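Local coordinates for novel protein similar to vertebrate potassium voltage-gated channel, subfamily H (Eag-related) family (Danio rerio, PDB 3UKN) that probably forms, as a tetramer of such subunits, a voltage-gated potassium channel, of which this chain is the cytoplasmic C-linker and cyclic nucleotide-binding homology domain, at residues Glu56-Lys59 with Asp60-Asp63; Ile173-Lys176 with Gly177-Val181; Pro186-Ala189 with Gln190-Ser194. All coordinates share one frame; numbering follows the deposited sequence.

Interaction 1: residues Glu56-Lys59 with Asp60-Asp63; sequences ELLK and DFPD
L58 and F61 meet across a tight turn that delivers the chain to a helix. The branch that does the touching is CD2 of L58, which lies 3.9 Å from CE2 of the F61 ring, and the two side chains cross obliquely rather than running alongside each other. Both CB atoms leave the same flank of the turn. In both residues CG then stands beside the backbone N and opposite the carbonyl carbon (chi1 -47° in L58, -77° in F61), which lets L58 CD2 and the F61 ring meet at CE2. The ring folds back over the chain behind it: one face looks onto CA of L58, 4.2 Å above the plane and displaced toward the rim, and L57 O lies over the same face, 3.8 Å from CE1 of F61.

The backbone closes beneath this pair. F61 N donates to L58 O over 3.1 Å, the closing bond of a type I turn from L58 to F61. A second type I turn, from E56 to K59, precedes it and overlaps it by two residues. K59 behaves differently from its apolar neighbour: CG is anti to the backbone N (chi1 176°) and the chain continues extended, carrying NZ away from the turn to a weak, long ion pair with E180. D60 OD1 is instead hydrogen-bonded to N50 ND2 of the second subunit.

The double turn lies in the connection between helices 32-45 and 63-71, with P62 as N-cap of the latter. F61 rests on R66 and I69 of that helix, and R66 also donates to L58 O. From the second subunit, F42 packs on L57, L21 on L58 and C41 on F61, placing the turn at a subunit interface of the C-linker.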
loop_
_atom_site.group_PDB
_atom_site.type_symbol
_atom_site.label_atom_id
_atom_site.label_comp_id
_atom_site.label_asym_id
_atom_site.label_seq_id
_atom_site.Cartn_x
_atom_site.Cartn_y
_atom_site.Cartn_z
ATOM N N GLU B 56 -1.222 6.701 2.163
ATOM C CA GLU B 56 -0.948 7.926 2.902
ATOM C C GLU B 56 -1.846 9.007 2.321
ATOM O O GLU B 56 -1.503 9.637 1.307
ATOM C CB GLU B 56 0.539 8.299 2.760
ATOM C CG GLU B 56 1.114 9.241 3.823
ATOM C CD GLU B 56 2.598 9.597 3.586
ATOM O OE1 GLU B 56 3.404 8.661 3.346
ATOM O OE2 GLU B 56 2.956 10.811 3.649
ATOM N N LEU B 57 -2.997 9.219 2.959
ATOM C CA LEU B 57 -4.045 10.092 2.409
ATOM C C LEU B 57 -3.663 11.553 2.428
ATOM O O LEU B 57 -4.223 12.351 1.683
ATOM C CB LEU B 57 -5.360 9.937 3.179
ATOM C CG LEU B 57 -6.337 8.806 2.844
ATOM C CD1 LEU B 57 -7.264 8.581 4.031
ATOM C CD2 LEU B 57 -7.142 9.090 1.552
ATOM N N LEU B 58 -2.709 11.906 3.283
ATOM C CA LEU B 58 -2.458 13.317 3.591
ATOM C C LEU B 58 -1.167 13.815 2.973
ATOM O O LEU B 58 -0.831 14.995 3.095
ATOM C CB LEU B 58 -2.426 13.535 5.105
ATOM C CG LEU B 58 -3.579 12.894 5.874
ATOM C CD1 LEU B 58 -3.394 13.104 7.351
ATOM C CD2 LEU B 58 -4.949 13.420 5.410
ATOM N N LYS B 59 -0.457 12.908 2.309
ATOM C CA LYS B 59 0.841 13.209 1.713
ATOM C C LYS B 59 0.866 14.424 0.780
ATOM O O LYS B 59 1.837 15.180 0.773
ATOM C CB LYS B 59 1.379 11.993 0.960
ATOM C CG LYS B 59 2.689 12.275 0.240
ATOM C CD LYS B 59 3.411 10.983 -0.137
ATOM C CE LYS B 59 4.917 11.205 -0.270
ATOM N NZ LYS B 59 5.653 9.917 -0.135
ATOM N N ASP B 60 -0.187 14.594 -0.013
ATOM C CA ASP B 60 -0.231 15.662 -1.011
ATOM C C ASP B 60 -0.860 16.955 -0.498
ATOM O O ASP B 60 -0.917 17.957 -1.206
ATOM C CB ASP B 60 -0.956 15.180 -2.264
ATOM C CG ASP B 60 -0.185 14.102 -2.992
ATOM O OD1 ASP B 60 -0.812 13.115 -3.439
ATOM O OD2 ASP B 60 1.055 14.238 -3.105
ATOM N N PHE B 61 -1.336 16.923 0.735
ATOM C CA PHE B 61 -1.930 18.094 1.348
ATOM C C PHE B 61 -0.845 19.126 1.656
ATOM O O PHE B 61 0.304 18.767 1.930
ATOM C CB PHE B 61 -2.656 17.704 2.637
ATOM C CG PHE B 61 -3.989 17.056 2.414
ATOM C CD1 PHE B 61 -4.301 16.470 1.197
ATOM C CD2 PHE B 61 -4.938 17.042 3.421
ATOM C CE1 PHE B 61 -5.543 15.870 0.986
ATOM C CE2 PHE B 61 -6.177 16.452 3.222
ATOM C CZ PHE B 61 -6.485 15.869 2.003
ATOM N N PRO B 62 -1.212 20.414 1.616
ATOM C CA PRO B 62 -0.309 21.536 1.906
ATOM C C PRO B 62 0.158 21.505 3.351
ATOM O O PRO B 62 -0.616 21.119 4.221
ATOM C CB PRO B 62 -1.197 22.767 1.694
ATOM C CG PRO B 62 -2.311 22.294 0.806
ATOM C CD PRO B 62 -2.549 20.871 1.206
ATOM N N ASP B 63 1.394 21.923 3.599
ATOM C CA ASP B 63 1.964 21.924 4.945
ATOM C C ASP B 63 1.038 22.524 6.010
ATOM O O ASP B 63 0.824 21.906 7.055
ATOM C CB ASP B 63 3.311 22.640 4.944
ATOM C CG ASP B 63 4.342 21.937 4.083
ATOM O OD1 ASP B 63 4.405 20.687 4.115
ATOM O OD2 ASP B 63 5.088 22.637 3.370
#

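Interaction 2: residues Ile173-Lys176 with Gly177-Val181; sequences ISLK and GLREV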
loop_
_atom_site.group_PDB
_atom_site.type_symbol
_atom_site.label_atom_id
_atom_site.label_comp_id
_atom_site.label_asym_id
_atom_site.label_seq_id
_atom_site.Cartn_x
_atom_site.Cartn_y
_atom_site.Cartn_z
ATOM N N ILE B 173 3.324 2.311 12.858
ATOM C CA ILE B 173 3.938 3.120 11.824
ATOM C C ILE B 173 4.824 2.175 10.987
ATOM O O ILE B 173 5.596 1.384 11.545
ATOM C CB ILE B 173 4.817 4.187 12.438
ATOM C CG1 ILE B 173 4.021 5.009 13.448
ATOM C CG2 ILE B 173 5.420 5.079 11.363
ATOM C CD1 ILE B 173 4.783 6.197 13.987
ATOM N N SER B 174 4.689 2.237 9.664
ATOM C CA SER B 174 5.453 1.371 8.784
ATOM C C SER B 174 6.900 1.762 8.885
ATOM O O SER B 174 7.222 2.938 9.101
ATOM C CB SER B 174 5.003 1.547 7.334
ATOM O OG SER B 174 5.273 2.870 6.895
ATOM N N LEU B 175 7.784 0.791 8.706
ATOM C CA LEU B 175 9.221 1.080 8.712
ATOM C C LEU B 175 9.563 2.018 7.563
ATOM O O LEU B 175 10.430 2.879 7.681
ATOM C CB LEU B 175 10.033 -0.214 8.590
ATOM C CG LEU B 175 9.802 -1.176 9.748
ATOM C CD1 LEU B 175 10.899 -2.254 9.774
ATOM C CD2 LEU B 175 9.744 -0.371 11.078
ATOM N N LYS B 176 8.873 1.841 6.443
ATOM C CA LYS B 176 9.091 2.696 5.286
ATOM C C LYS B 176 8.789 4.151 5.647
ATOM O O LYS B 176 9.603 5.029 5.409
ATOM C CB LYS B 176 8.199 2.239 4.137
ATOM C CG LYS B 176 8.467 2.887 2.785
ATOM C CD LYS B 176 7.475 2.339 1.758
ATOM C CE LYS B 176 7.127 3.348 0.673
ATOM N NZ LYS B 176 8.270 3.600 -0.250
ATOM N N GLY B 177 7.629 4.400 6.245
ATOM C CA GLY B 177 7.200 5.767 6.525
ATOM C C GLY B 177 8.086 6.362 7.603
ATOM O O GLY B 177 8.551 7.496 7.516
ATOM N N LEU B 178 8.329 5.559 8.621
ATOM C CA LEU B 178 9.204 5.923 9.712
ATOM C C LEU B 178 10.583 6.270 9.211
ATOM O O LEU B 178 11.175 7.244 9.668
ATOM C CB LEU B 178 9.292 4.772 10.706
ATOM C CG LEU B 178 10.280 4.942 11.846
ATOM C CD1 LEU B 178 9.730 5.890 12.902
ATOM C CD2 LEU B 178 10.516 3.571 12.442
ATOM N N ARG B 179 11.102 5.507 8.258
ATOM C CA ARG B 179 12.474 5.756 7.818
ATOM C C ARG B 179 12.530 7.024 7.010
ATOM O O ARG B 179 13.522 7.743 7.040
ATOM C CB ARG B 179 13.050 4.578 7.016
ATOM C CG ARG B 179 13.387 3.342 7.874
ATOM C CD ARG B 179 13.560 2.112 7.001
ATOM N NE ARG B 179 13.837 0.894 7.761
ATOM C CZ ARG B 179 13.628 -0.337 7.294
ATOM N NH1 ARG B 179 13.119 -0.510 6.075
ATOM N NH2 ARG B 179 13.917 -1.396 8.041
ATOM N N GLU B 180 11.452 7.290 6.281
ATOM C CA GLU B 180 11.357 8.482 5.455
ATOM C C GLU B 180 11.369 9.711 6.368
ATOM O O GLU B 180 12.126 10.658 6.159
ATOM C CB GLU B 180 10.087 8.425 4.606
ATOM C CG GLU B 180 9.818 9.662 3.770
ATOM C CD GLU B 180 8.648 9.471 2.813
ATOM O OE1 GLU B 180 8.288 10.436 2.107
ATOM O OE2 GLU B 180 8.088 8.352 2.763
ATOM N N VAL B 181 10.558 9.670 7.416
ATOM C CA VAL B 181 10.545 10.764 8.398
ATOM C C VAL B 181 11.892 11.001 9.103
ATOM O O VAL B 181 12.373 12.135 9.156
ATOM C CB VAL B 181 9.421 10.605 9.416
ATOM C CG1 VAL B 181 9.485 11.726 10.441
ATOM C CG2 VAL B 181 8.090 10.634 8.699
#
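S174 caps helix 175-184 through G177, and both of its oxygens are used. OG accepts from G177 N at 2.9 Å, a side-chain N-cap bond made possible by a chi1 of 64°, which tucks the hydroxyl between the backbone N and the carbonyl carbon. The carbonyl O of S174 accepts from L178 N, also at 2.9 Å, opening the series of i to i+4 bonds. The next two follow at once: R179 N donates to L175 O at 2.8 Å, and E180 N to K176 O at 3.0 Å, the latter oxygen receiving a further weak bond from R179 N.

Apolar contacts flank this ladder. I173 CG2 lies 3.9 Å from L178 CB, the two side chains crossing at about a right angle, and L175 CD2 approaches L178 CD2. R179 runs extended from CG to NE and turns one guanidinium face to L175, whose CB sits 3.8 Å above the plane, over its centre. NE of R179 is bonded to L150 O, whereas NH2 faces L175 CD1 at 3.6 Å and is buried without a polar partner in the model.

Strand 168-174 of the cyclic nucleotide-binding homology domain ends at S174, so the cap marks the passage from the β-roll into helix 175-184. The chemistry implies a first turn whose G177 and L178 N-H groups are satisfied locally, while the arginine is held by a directional bond at NE, with NH2 buried against aliphatic carbon and one guanidinium face laid on L175 CB.

Interaction 3: residues Pro186-Ala189 with Gln190-Ser194; sequences PEYA and QKFVS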
loop_
_atom_site.group_PDB
_atom_site.type_symbol
_atom_site.label_atom_id
_atom_site.label_comp_id
_atom_site.label_asym_id
_atom_site.label_seq_id
_atom_site.Cartn_x
_atom_site.Cartn_y
_atom_site.Cartn_z
ATOM N N PRO B 186 17.511 14.023 10.808
ATOM C CA PRO B 186 18.721 13.227 11.092
ATOM C C PRO B 186 19.172 13.340 12.544
ATOM O O PRO B 186 19.673 12.385 13.118
ATOM C CB PRO B 186 19.792 13.868 10.198
ATOM C CG PRO B 186 19.046 14.595 9.143
ATOM C CD PRO B 186 17.730 15.004 9.724
ATOM N N GLU B 187 19.011 14.522 13.120
ATOM C CA GLU B 187 19.442 14.772 14.478
ATOM C C GLU B 187 18.611 13.935 15.425
ATOM O O GLU B 187 19.140 13.269 16.318
ATOM C CB GLU B 187 19.299 16.255 14.816
ATOM C CG GLU B 187 20.300 17.139 14.097
ATOM C CD GLU B 187 19.968 18.617 14.206
ATOM O OE1 GLU B 187 19.165 18.987 15.093
ATOM O OE2 GLU B 187 20.505 19.404 13.395
ATOM N N TYR B 188 17.301 13.974 15.233
ATOM C CA TYR B 188 16.439 13.172 16.074
ATOM C C TYR B 188 16.710 11.684 15.856
ATOM O O TYR B 188 16.647 10.907 16.791
ATOM C CB TYR B 188 14.943 13.497 15.894
ATOM C CG TYR B 188 14.133 12.487 16.650
ATOM C CD1 TYR B 188 14.231 12.397 18.037
ATOM C CD2 TYR B 188 13.345 11.561 15.990
ATOM C CE1 TYR B 188 13.531 11.436 18.745
ATOM C CE2 TYR B 188 12.642 10.585 16.700
ATOM C CZ TYR B 188 12.741 10.534 18.070
ATOM O OH TYR B 188 12.045 9.568 18.774
ATOM N N ALA B 189 17.016 11.297 14.622
ATOM C CA ALA B 189 17.216 9.884 14.284
ATOM C C ALA B 189 18.328 9.241 15.122
ATOM O O ALA B 189 18.166 8.146 15.654
ATOM C CB ALA B 189 17.487 9.712 12.787
ATOM N N GLN B 190 19.446 9.944 15.251
ATOM C CA GLN B 190 20.535 9.504 16.113
ATOM C C GLN B 190 20.043 9.248 17.548
ATOM O O GLN B 190 20.414 8.253 18.181
ATOM C CB GLN B 190 21.659 10.549 16.097
ATOM C CG GLN B 190 23.012 10.039 16.545
ATOM C CD GLN B 190 23.723 9.218 15.478
ATOM O OE1 GLN B 190 23.087 8.534 14.674
ATOM N NE2 GLN B 190 25.052 9.288 15.467
ATOM N N LYS B 191 19.208 10.137 18.073
ATOM C CA LYS B 191 18.678 9.914 19.417
ATOM C C LYS B 191 17.691 8.750 19.422
ATOM O O LYS B 191 17.635 7.986 20.379
ATOM C CB LYS B 191 18.044 11.192 19.994
ATOM C CG LYS B 191 19.009 12.378 19.917
ATOM C CD LYS B 191 18.614 13.553 20.786
ATOM C CE LYS B 191 19.425 14.798 20.372
ATOM N NZ LYS B 191 19.042 16.065 21.081
ATOM N N PHE B 192 16.912 8.633 18.353
ATOM C CA PHE B 192 15.914 7.582 18.238
ATOM C C PHE B 192 16.588 6.202 18.373
ATOM O O PHE B 192 16.139 5.346 19.119
ATOM C CB PHE B 192 15.172 7.730 16.892
ATOM C CG PHE B 192 14.236 6.601 16.580
ATOM C CD1 PHE B 192 12.886 6.702 16.868
ATOM C CD2 PHE B 192 14.714 5.434 16.007
ATOM C CE1 PHE B 192 12.010 5.637 16.596
ATOM C CE2 PHE B 192 13.863 4.370 15.711
ATOM C CZ PHE B 192 12.506 4.463 16.008
ATOM N N VAL B 193 17.683 6.011 17.647
ATOM C CA VAL B 193 18.473 4.791 17.731
ATOM C C VAL B 193 18.932 4.524 19.177
ATOM O O VAL B 193 18.838 3.403 19.681
ATOM C CB VAL B 193 19.714 4.889 16.817
ATOM C CG1 VAL B 193 20.606 3.670 17.007
ATOM C CG2 VAL B 193 19.302 5.032 15.349
ATOM N N SER B 194 19.423 5.566 19.842
ATOM C CA SER B 194 19.865 5.439 21.220
ATOM C C SER B 194 18.748 5.306 22.236
ATOM O O SER B 194 19.024 4.963 23.383
ATOM C CB SER B 194 20.766 6.609 21.609
ATOM O OG SER B 194 21.979 6.557 20.878
#
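Y188 and F192 form an i, i+4 aromatic pair on helix 186-199, one of the α-helices that follow the β-roll of the cyclic nucleotide-binding homology domain. The contact is not a ring-on-ring stack. F192 presents its CB to a face of the tyrosine, 4.2 Å from the ring centroid and 27° off the normal, a CH-pi contact in which the methylene lies nearest CE2 of Y188 at 3.8 Å. The phenyl ring itself stands beyond the phenol without stacking on it. The i, i+4 spacing puts both residues on one flank of the helix; both place CG anti to the backbone N (chi1 172° and 173°), and this shared torsion sends the rings off in broadly similar directions, with the tyrosine reaching forward along the helix.

The phenol oxygen is hydrogen-bonded to L82 O, so the far end of the phenol is fixed in position from outside the pair. F83, S85 and A86 border the tyrosine, and L182 of helix 175-184 touches Y188, A189 and F192, filling in between the consecutive helices.

Regular backbone bonds set the spacing of the pair. F192 N reaches Y188 O at 2.8 Å, V193 N donates to A189 O at 3.0 Å, and Q190 N bonds to P186 O in the first turn. K191 CB comes obliquely to the phenol, 4.5 Å from CD1 of Y188, before its extended chain leads away. At the edge of the phenylalanine and near the plane of its ring, Y188 OH comes to 3.5 Å from F192 CD1.

From the N terminus, interaction 1 comes first, a double turn closing the chain just ahead of helix 63-71 in the C-linker. Interaction 2 follows more than a hundred residues later, where strand 168-174 of the roll gives way to helix 175-184, and interaction 3 lies on the next helix, 186-199. All three are local and in series; none nests in or crosses another. Interaction 2 nevertheless touches both of the others. K59 NZ reaches E180 OE1 at 3.5 Å, a long, weak salt bridge joining interactions 1 and 2. L178 CD2 packs 4.2 Å from F192 CZ, tying interactions 2 and 3, whereas interactions 1 and 3 stay about 16 Å apart at their nearest atoms.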